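Local structure of ChrR-like cupin domain-containing protein (Ralstonia eutropha, 3CJX) at residues His18-Gly26 and Trp141-Gly152. The protein is of unknown function but has a cupin-like fold and belongs to the ChrR-like cupin family. Numbering follows the deposited sequence.
With SO4 (sulfate ion), chain I.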
ATOM      1  N   HIS A  18      13.305   9.258   6.513  1.00 35.51           N
ATOM      2  CA  HIS A  18      13.006   9.957   5.261  1.00 36.15           C
ATOM      3  C   HIS A  18      11.529  10.252   5.217  1.00 36.58           C
ATOM      4  O   HIS A  18      10.746   9.494   5.790  1.00 38.64           O
ATOM      5  CB  HIS A  18      13.360   9.096   4.038  1.00 36.26           C
ATOM      6  CG  HIS A  18      14.790   8.661   4.005  1.00 39.56           C
ATOM      7  ND1 HIS A  18      15.805   9.464   3.532  1.00 42.75           N
ATOM      8  CD2 HIS A  18      15.382   7.522   4.437  1.00 38.02           C
ATOM      9  CE1 HIS A  18      16.961   8.831   3.658  1.00 41.18           C
ATOM     10  NE2 HIS A  18      16.731   7.648   4.199  1.00 39.11           N
ATOM     11  N   PRO A  19      11.128  11.334   4.534  1.00 36.58           N
ATOM     12  CA  PRO A  19       9.700  11.599   4.448  1.00 36.70           C
ATOM     13  C   PRO A  19       9.004  10.622   3.524  1.00 36.48           C
ATOM     14  O   PRO A  19       9.640  10.053   2.650  1.00 36.72           O
ATOM     15  CB  PRO A  19       9.632  13.011   3.861  1.00 36.93           C
ATOM     16  CG  PRO A  19      10.900  13.219   3.165  1.00 36.05           C
ATOM     17  CD  PRO A  19      11.925  12.341   3.815  1.00 37.19           C
ATOM     18  N   PHE A  20       7.707  10.420   3.731  1.00 36.03           N
ATOM     19  CA  PHE A  20       6.925   9.539   2.870  1.00 35.72           C
ATOM     20  C   PHE A  20       6.834  10.136   1.466  1.00 35.40           C
ATOM     21  O   PHE A  20       6.954  11.347   1.273  1.00 34.96           O
ATOM     22  CB  PHE A  20       5.507   9.330   3.422  1.00 35.75           C
ATOM     23  CG  PHE A  20       5.399   8.284   4.507  1.00 35.99           C
ATOM     24  CD1 PHE A  20       6.293   8.233   5.563  1.00 37.51           C
ATOM     25  CD2 PHE A  20       4.341   7.381   4.502  1.00 36.88           C
ATOM     26  CE1 PHE A  20       6.154   7.270   6.563  1.00 36.73           C
ATOM     27  CE2 PHE A  20       4.199   6.423   5.502  1.00 38.24           C
ATOM     28  CZ  PHE A  20       5.107   6.374   6.534  1.00 37.30           C
ATOM     29  N   LEU A  21       6.653   9.258   0.488  1.00 35.73           N
ATOM     30  CA  LEU A  21       6.437   9.680  -0.882  1.00 35.76           C
ATOM     31  C   LEU A  21       5.003  10.210  -0.888  1.00 36.22           C
ATOM     32  O   LEU A  21       4.092   9.540  -0.403  1.00 36.63           O
ATOM     33  CB  LEU A  21       6.599   8.490  -1.831  1.00 35.58           C
ATOM     34  CG  LEU A  21       7.972   7.814  -1.798  1.00 35.20           C
ATOM     35  CD1 LEU A  21       8.013   6.601  -2.724  1.00 30.67           C
ATOM     36  CD2 LEU A  21       9.043   8.846  -2.165  1.00 31.92           C
ATOM     37  N   LYS A  22       4.797  11.411  -1.407  1.00 36.79           N
ATOM     38  CA  LYS A  22       3.480  12.041  -1.358  1.00 36.72           C
ATOM     39  C   LYS A  22       2.582  11.804  -2.569  1.00 36.46           C
ATOM     40  O   LYS A  22       3.057  11.677  -3.698  1.00 35.83           O
ATOM     41  CB  LYS A  22       3.635  13.531  -1.085  1.00 37.15           C
ATOM     42  CG  LYS A  22       4.523  13.796   0.150  1.00 38.63           C
ATOM     43  CD  LYS A  22       4.022  14.944   0.988  1.00 42.66           C
ATOM     44  CE  LYS A  22       4.595  14.997   2.432  1.00 45.38           C
ATOM     45  NZ  LYS A  22       5.834  14.203   2.739  1.00 47.89           N
ATOM     46  N   ALA A  23       1.282  11.679  -2.301  1.00 36.38           N
ATOM     47  CA  ALA A  23       0.266  11.552  -3.335  1.00 35.97           C
ATOM     48  C   ALA A  23       0.463  10.425  -4.331  1.00 36.29           C
ATOM     49  O   ALA A  23       0.615  10.682  -5.519  1.00 36.86           O
ATOM     50  CB  ALA A  23       0.148  12.883  -4.086  1.00 34.03           C
ATOM     51  N   LEU A  24       0.442   9.186  -3.854  1.00 37.72           N
ATOM     52  CA  LEU A  24       0.578   8.003  -4.724  1.00 38.89           C
ATOM     53  C   LEU A  24      -0.329   8.080  -5.947  1.00 39.70           C
ATOM     54  O   LEU A  24      -1.537   8.350  -5.822  1.00 39.98           O
ATOM     55  CB  LEU A  24       0.235   6.724  -3.957  1.00 40.40           C
ATOM     56  CG  LEU A  24       0.369   5.383  -4.707  1.00 41.21           C
ATOM     57  CD1 LEU A  24       1.821   5.184  -5.128  1.00 39.32           C
ATOM     58  CD2 LEU A  24      -0.122   4.212  -3.825  1.00 38.42           C
ATOM     59  N   GLY A  25       0.251   7.815  -7.121  1.00 40.40           N
ATOM     60  CA  GLY A  25      -0.458   7.912  -8.406  1.00 40.68           C
ATOM     61  C   GLY A  25      -1.189   9.236  -8.591  1.00 40.94           C
ATOM     62  O   GLY A  25      -2.235   9.283  -9.240  1.00 42.34           O
ATOM     63  N   GLY A  26      -0.652  10.308  -8.008  1.00 40.76           N
ATOM     64  CA  GLY A  26      -1.286  11.626  -8.078  1.00 40.32           C
ATOM     65  C   GLY A  26      -2.541  11.792  -7.240  1.00 40.60           C
ATOM     66  O   GLY A  26      -3.306  12.722  -7.488  1.00 41.77           O
ATOM     67  N   TRP A 141       5.604   4.180 -10.141  0.50 35.83           N
ATOM     68  CA  TRP A 141       5.297   5.469  -9.524  0.50 33.91           C
ATOM     69  C   TRP A 141       6.288   5.754  -8.408  0.50 35.37           C
ATOM     70  O   TRP A 141       6.763   6.887  -8.282  0.50 36.23           O
ATOM     71  CB  TRP A 141       3.875   5.550  -8.969  0.50 31.25           C
ATOM     72  CG  TRP A 141       3.628   6.881  -8.328  0.50 26.85           C
ATOM     73  CD1 TRP A 141       3.190   8.015  -8.939  0.50 25.03           C
ATOM     74  CD2 TRP A 141       3.860   7.224  -6.963  0.50 23.07           C
ATOM     75  NE1 TRP A 141       3.114   9.038  -8.032  0.50 21.93           N
ATOM     76  CE2 TRP A 141       3.531   8.579  -6.815  0.50 18.36           C
ATOM     77  CE3 TRP A 141       4.317   6.514  -5.850  0.50 23.69           C
ATOM     78  CZ2 TRP A 141       3.629   9.234  -5.605  0.50 23.81           C
ATOM     79  CZ3 TRP A 141       4.408   7.160  -4.650  0.50 23.66           C
ATOM     80  CH2 TRP A 141       4.066   8.504  -4.530  0.50 25.42           C
ATOM     81  N   VAL A 142       6.605   4.736  -7.605  1.00 36.26           N
ATOM     82  CA  VAL A 142       7.564   4.916  -6.499  1.00 35.08           C
ATOM     83  C   VAL A 142       8.908   5.451  -7.005  1.00 35.93           C
ATOM     84  O   VAL A 142       9.394   6.480  -6.531  1.00 36.74           O
ATOM     85  CB  VAL A 142       7.828   3.590  -5.711  1.00 34.88           C
ATOM     86  CG1 VAL A 142       9.115   3.711  -4.859  1.00 28.24           C
ATOM     87  CG2 VAL A 142       6.594   3.172  -4.874  1.00 29.67           C
ATOM     88  N   ASP A 143       9.483   4.767  -7.989  1.00 36.85           N
ATOM     89  CA  ASP A 143      10.790   5.155  -8.527  1.00 37.49           C
ATOM     90  C   ASP A 143      10.737   6.547  -9.143  1.00 38.29           C
ATOM     91  O   ASP A 143      11.703   7.296  -9.048  1.00 38.51           O
ATOM     92  CB  ASP A 143      11.304   4.124  -9.536  1.00 36.19           C
ATOM     93  CG  ASP A 143      11.685   2.799  -8.886  1.00 37.50           C
ATOM     94  OD1 ASP A 143      12.116   2.809  -7.704  1.00 35.74           O
ATOM     95  OD2 ASP A 143      11.576   1.744  -9.575  1.00 39.97           O
ATOM     96  N   ARG A 144       9.609   6.887  -9.761  1.00 39.05           N
ATOM     97  CA  ARG A 144       9.406   8.225 -10.323  1.00 41.00           C
ATOM     98  C   ARG A 144       9.234   9.235  -9.198  1.00 40.08           C
ATOM     99  O   ARG A 144       9.734  10.360  -9.288  1.00 40.48           O
ATOM    100  CB  ARG A 144       8.189   8.257 -11.283  1.00 40.97           C
ATOM    101  CG  ARG A 144       7.431   9.640 -11.428  1.00 50.39           C
ATOM    102  CD  ARG A 144       6.381   9.680 -12.587  1.00 50.26           C
ATOM    103  NE  ARG A 144       5.699   8.388 -12.771  1.00 64.22           N
ATOM    104  CZ  ARG A 144       6.063   7.425 -13.636  1.00 68.84           C
ATOM    105  NH1 ARG A 144       7.105   7.575 -14.467  1.00 72.33           N
ATOM    106  NH2 ARG A 144       5.367   6.284 -13.682  1.00 64.53           N
ATOM    107  N   ALA A 145       8.519   8.837  -8.144  1.00 39.26           N
ATOM    108  CA  ALA A 145       8.262   9.735  -7.016  1.00 38.19           C
ATOM    109  C   ALA A 145       9.560  10.069  -6.287  1.00 38.18           C
ATOM    110  O   ALA A 145       9.756  11.205  -5.863  1.00 37.12           O
ATOM    111  CB  ALA A 145       7.239   9.126  -6.069  1.00 36.83           C
ATOM    112  N   ILE A 146      10.434   9.070  -6.150  1.00 38.36           N
ATOM    113  CA  ILE A 146      11.728   9.250  -5.496  1.00 37.99           C
ATOM    114  C   ILE A 146      12.548  10.305  -6.230  1.00 38.85           C
ATOM    115  O   ILE A 146      13.157  11.160  -5.594  1.00 39.03           O
ATOM    116  CB  ILE A 146      12.512   7.917  -5.397  1.00 38.05           C
ATOM    117  CG1 ILE A 146      11.856   6.991  -4.358  1.00 39.02           C
ATOM    118  CG2 ILE A 146      13.956   8.160  -4.980  1.00 33.47           C
ATOM    119  CD1 ILE A 146      12.484   5.580  -4.274  1.00 36.69           C
ATOM    120  N   ARG A 147      12.550  10.240  -7.563  1.00 39.65           N
ATOM    121  CA  ARG A 147      13.243  11.237  -8.396  1.00 40.00           C
ATOM    122  C   ARG A 147      12.531  12.584  -8.303  1.00 39.42           C
ATOM    123  O   ARG A 147      13.125  13.541  -7.819  1.00 39.41           O
ATOM    124  CB  ARG A 147      13.345  10.804  -9.870  1.00 39.94           C
ATOM    125  N   GLU A 148      11.266  12.645  -8.730  1.00 39.48           N
ATOM    126  CA  GLU A 148      10.483  13.909  -8.732  1.00 39.81           C
ATOM    127  C   GLU A 148      10.453  14.670  -7.391  1.00 38.61           C
ATOM    128  O   GLU A 148      10.539  15.894  -7.386  1.00 38.15           O
ATOM    129  CB  GLU A 148       9.037  13.704  -9.245  1.00 39.84           C
ATOM    130  CG  GLU A 148       8.874  13.676 -10.762  1.00 43.74           C
ATOM    131  N   GLN A 149      10.347  13.952  -6.274  1.00 37.81           N
ATOM    132  CA  GLN A 149      10.285  14.574  -4.943  1.00 37.06           C
ATOM    133  C   GLN A 149      11.651  14.689  -4.245  1.00 37.69           C
ATOM    134  O   GLN A 149      11.734  15.138  -3.084  1.00 36.46           O
ATOM    135  CB  GLN A 149       9.313  13.803  -4.047  1.00 36.11           C
ATOM    136  CG  GLN A 149       7.916  13.704  -4.618  1.00 35.50           C
ATOM    137  CD  GLN A 149       6.953  12.953  -3.721  1.00 37.15           C
ATOM    138  OE1 GLN A 149       7.220  12.703  -2.539  1.00 38.96           O
ATOM    139  NE2 GLN A 149       5.815  12.585  -4.284  1.00 35.03           N
ATOM    140  N   ASP A 150      12.707  14.270  -4.948  1.00 38.49           N
ATOM    141  CA  ASP A 150      14.073  14.346  -4.447  1.00 39.21           C
ATOM    142  C   ASP A 150      14.219  13.642  -3.088  1.00 38.79           C
ATOM    143  O   ASP A 150      14.888  14.126  -2.178  1.00 38.45           O
ATOM    144  CB  ASP A 150      14.481  15.820  -4.371  1.00 39.85           C
ATOM    145  CG  ASP A 150      15.920  16.017  -3.944  1.00 44.96           C
ATOM    146  OD1 ASP A 150      16.752  15.108  -4.170  1.00 47.01           O
ATOM    147  OD2 ASP A 150      16.209  17.094  -3.372  1.00 48.51           O
ATOM    148  N   ASN A 151      13.580  12.486  -2.962  1.00 38.82           N
ATOM    149  CA  ASN A 151      13.581  11.742  -1.716  1.00 38.23           C
ATOM    150  C   ASN A 151      14.739  10.758  -1.755  1.00 38.56           C
ATOM    151  O   ASN A 151      14.902  10.039  -2.745  1.00 40.13           O
ATOM    152  CB  ASN A 151      12.239  11.024  -1.560  1.00 37.88           C
ATOM    153  CG  ASN A 151      12.026  10.466  -0.171  1.00 36.89           C
ATOM    154  OD1 ASN A 151      12.918   9.866   0.415  1.00 40.94           O
ATOM    155  ND2 ASN A 151      10.831  10.664   0.362  1.00 36.40           N
ATOM    156  N   GLY A 152      15.526  10.714  -0.679  1.00 37.68           N
ATOM    157  CA  GLY A 152      16.712   9.846  -0.595  1.00 37.54           C
ATOM    158  C   GLY A 152      16.489   8.532   0.127  1.00 37.15           C
ATOM    159  O   GLY A 152      17.398   7.991   0.738  1.00 36.97           O
TER
HETATM  160  S   SO4 I 201      15.622  12.838   2.493  1.00 75.50           S
HETATM  161  O1  SO4 I 201      14.457  13.288   1.728  1.00 70.75           O
HETATM  162  O2  SO4 I 201      15.279  12.517   3.884  1.00 72.92           O
HETATM  163  O3  SO4 I 201      16.649  13.884   2.492  1.00 69.59           O
HETATM  164  O4  SO4 I 201      16.131  11.622   1.867  1.00 76.75           O
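In one of two modelled conformers, the Trp141 indole lies between the backbone of Leu24 and Gly25 on one face and Ala145 CB on the opposite face. Leu24 CA sits 3.5 Å from the centroid of the six-membered ring, a CH-pi contact, and Gly25 CA lies over the five-membered ring. Lys22 O meets the ring edge in plane, 3.2 Å from Trp141 CZ2. Trp141 CG is anti to its own N (chi1 179°), which brings the indole to the loop. At the other end, the His18 ring has Gly152 C over one face and a sulfate at its edge. His18 ND1 and Gly152 N both donate to sulfate O4, so this ion, probably from the crystallisation liquor, links the segments.

Between these ends the Gln149 amide pairs with the Lys22 backbone. Lys22 N donates almost straight to Gln149 OE1 (3.0 Å, 172°), on a lone pair, and Gln149 NE2 returns a more bent bond to Lys22 O, fixing the amide's rotation. Asn151 ND2 donates to Pro19 O at 2.7 Å, from above the carbonyl plane. Leu21 CD1 packs on Val142 CG1, and CD2 on Ile146 CG1. The loop runs along the end of helix 135-148, which closes in a Schellman motif at Asp150. Backbone hydrogen bonds of Leu21 with Ile32 and Leu24 with Thr30 tie the loop to strand 30-38, in the mixed sheet of this cupin-like fold.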